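Local coordinates for protein probable porin (PDB 2Y0H) that probably forms a water-filled channel through the outer membrane of Pseudomonas aeruginosa, as an OprD-family porin that lets small solutes diffuse in, at residues N245-A250 against G264-I269. Sequence-based numbering, arbitrary orientation.
Sequences NRNLNA and GVQKMI. With C8E ((hydroxyethyloxy)tri(ethyloxy)octane), chain M.
R246, L248 and A250 pair with I269, K267 and V265 through six backbone hydrogen bonds, among them R246 N to I269 O at 2.8 Å. On this face of the antiparallel hairpin, I269 meets both neighbours: its CD1 packs on L248 CD1 at 3.8 Å, while its CG2 lies over one face of the R246 guanidinium, 3.3 Å from NH2. R246 reaches it by bending at chi3 (-53°). A detergent chain lies beside L248, A250 and V265.

The other face is rich in amides, with M268 among them. The M268 chain bends at chi2 and again at chi3 (109°), which lays CE against the N247 amide, 3.4 Å from OD1, while SD accepts a weak bond from N245 ND2. N249 and Q266 run side by side, Q266 OE1 against N249 CB (3.5 Å), their amide planes 81° apart. N249 ND2 donates to N247 OD1 at 2.9 Å, from above the carbonyl plane.

Further out, N245 ND2 binds D272 O, N249 OD1 takes A286 N, and Q266 bonds N287 N and F294 O. The amides thus tie hairpin 244-256/259-269 of the 18-stranded barrel to the segment before strand 300-309. The detergent-bearing side, where R246 and K267 flank apolar residues, probably meets lipid; the buried amides probably face the interior.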
# COMPACT_ATOMS: atom_id res chain seq x y z
N ASN A 245 -4.08 -17.50 -10.10
CA ASN A 245 -5.01 -16.61 -9.42
C ASN A 245 -5.53 -15.53 -10.34
O ASN A 245 -4.78 -14.86 -11.04
CB ASN A 245 -4.35 -15.92 -8.22
CG ASN A 245 -5.29 -14.96 -7.48
OD1 ASN A 245 -5.47 -13.80 -7.88
ND2 ASN A 245 -5.87 -15.44 -6.40
N ARG A 246 -6.84 -15.39 -10.34
CA ARG A 246 -7.44 -14.20 -10.90
C ARG A 246 -8.09 -13.54 -9.71
O ARG A 246 -8.61 -14.21 -8.80
CB ARG A 246 -8.41 -14.54 -12.03
CG ARG A 246 -7.72 -15.41 -13.11
CD ARG A 246 -8.51 -15.52 -14.40
NE ARG A 246 -9.89 -15.98 -14.19
CZ ARG A 246 -10.24 -17.26 -14.05
NH1 ARG A 246 -9.32 -18.21 -14.07
NH2 ARG A 246 -11.52 -17.57 -13.87
N ASN A 247 -8.02 -12.21 -9.70
CA ASN A 247 -8.47 -11.40 -8.58
C ASN A 247 -9.41 -10.33 -9.13
O ASN A 247 -8.96 -9.44 -9.87
CB ASN A 247 -7.25 -10.77 -7.89
CG ASN A 247 -7.63 -9.72 -6.84
OD1 ASN A 247 -8.79 -9.33 -6.71
ND2 ASN A 247 -6.63 -9.25 -6.09
N LEU A 248 -10.71 -10.44 -8.81
CA LEU A 248 -11.72 -9.43 -9.18
C LEU A 248 -12.19 -8.69 -7.94
O LEU A 248 -12.74 -9.28 -7.01
CB LEU A 248 -12.95 -10.08 -9.82
CG LEU A 248 -12.86 -10.82 -11.16
CD1 LEU A 248 -11.63 -11.68 -11.25
CD2 LEU A 248 -14.12 -11.67 -11.34
N ASN A 249 -11.99 -7.38 -7.91
CA ASN A 249 -12.41 -6.60 -6.75
C ASN A 249 -12.83 -5.19 -7.15
O ASN A 249 -12.29 -4.61 -8.10
CB ASN A 249 -11.33 -6.59 -5.65
CG ASN A 249 -10.08 -5.82 -6.05
OD1 ASN A 249 -9.95 -4.64 -5.74
ND2 ASN A 249 -9.16 -6.49 -6.73
N ALA A 250 -13.80 -4.66 -6.42
CA ALA A 250 -14.37 -3.35 -6.73
C ALA A 250 -14.77 -2.63 -5.45
O ALA A 250 -15.23 -3.24 -4.49
CB ALA A 250 -15.57 -3.49 -7.67
N GLY A 264 -17.65 -2.86 -0.88
CA GLY A 264 -16.61 -3.53 -1.61
C GLY A 264 -16.94 -4.99 -1.82
O GLY A 264 -17.53 -5.64 -0.94
N VAL A 265 -16.59 -5.50 -2.99
CA VAL A 265 -16.69 -6.92 -3.27
C VAL A 265 -15.35 -7.38 -3.83
O VAL A 265 -14.69 -6.63 -4.55
CB VAL A 265 -17.81 -7.26 -4.29
CG1 VAL A 265 -19.16 -6.97 -3.70
CG2 VAL A 265 -17.62 -6.48 -5.59
N GLN A 266 -14.97 -8.61 -3.52
CA GLN A 266 -13.66 -9.13 -3.87
C GLN A 266 -13.78 -10.64 -4.02
O GLN A 266 -14.44 -11.30 -3.22
CB GLN A 266 -12.65 -8.78 -2.77
CG GLN A 266 -11.18 -9.14 -3.03
CD GLN A 266 -10.24 -8.28 -2.20
OE1 GLN A 266 -10.13 -7.07 -2.42
NE2 GLN A 266 -9.58 -8.90 -1.20
N LYS A 267 -13.12 -11.18 -5.03
CA LYS A 267 -13.24 -12.59 -5.34
C LYS A 267 -11.90 -13.17 -5.85
O LYS A 267 -11.37 -12.73 -6.86
CB LYS A 267 -14.36 -12.76 -6.36
CG LYS A 267 -14.69 -14.19 -6.74
CD LYS A 267 -15.91 -14.22 -7.67
CE LYS A 267 -17.19 -13.66 -7.00
NZ LYS A 267 -17.24 -12.16 -6.85
N MET A 268 -11.37 -14.14 -5.12
CA MET A 268 -10.19 -14.90 -5.56
C MET A 268 -10.66 -16.11 -6.37
O MET A 268 -11.54 -16.86 -5.94
CB MET A 268 -9.37 -15.40 -4.36
CG MET A 268 -8.89 -14.30 -3.40
SD MET A 268 -7.74 -13.14 -4.19
CE MET A 268 -8.80 -11.68 -4.28
N ILE A 269 -10.06 -16.30 -7.54
CA ILE A 269 -10.38 -17.43 -8.40
C ILE A 269 -9.10 -18.17 -8.76
O ILE A 269 -8.09 -17.55 -9.13
CB ILE A 269 -11.04 -16.95 -9.69
CG1 ILE A 269 -12.29 -16.12 -9.34
CG2 ILE A 269 -11.37 -18.13 -10.58
CD1 ILE A 269 -12.75 -15.19 -10.45
C1 C8E M . -16.36 -8.58 -8.77
C2 C8E M . -15.44 -7.37 -8.89
C3 C8E M . -15.82 -6.51 -10.11
C4 C8E M . -15.00 -6.92 -11.34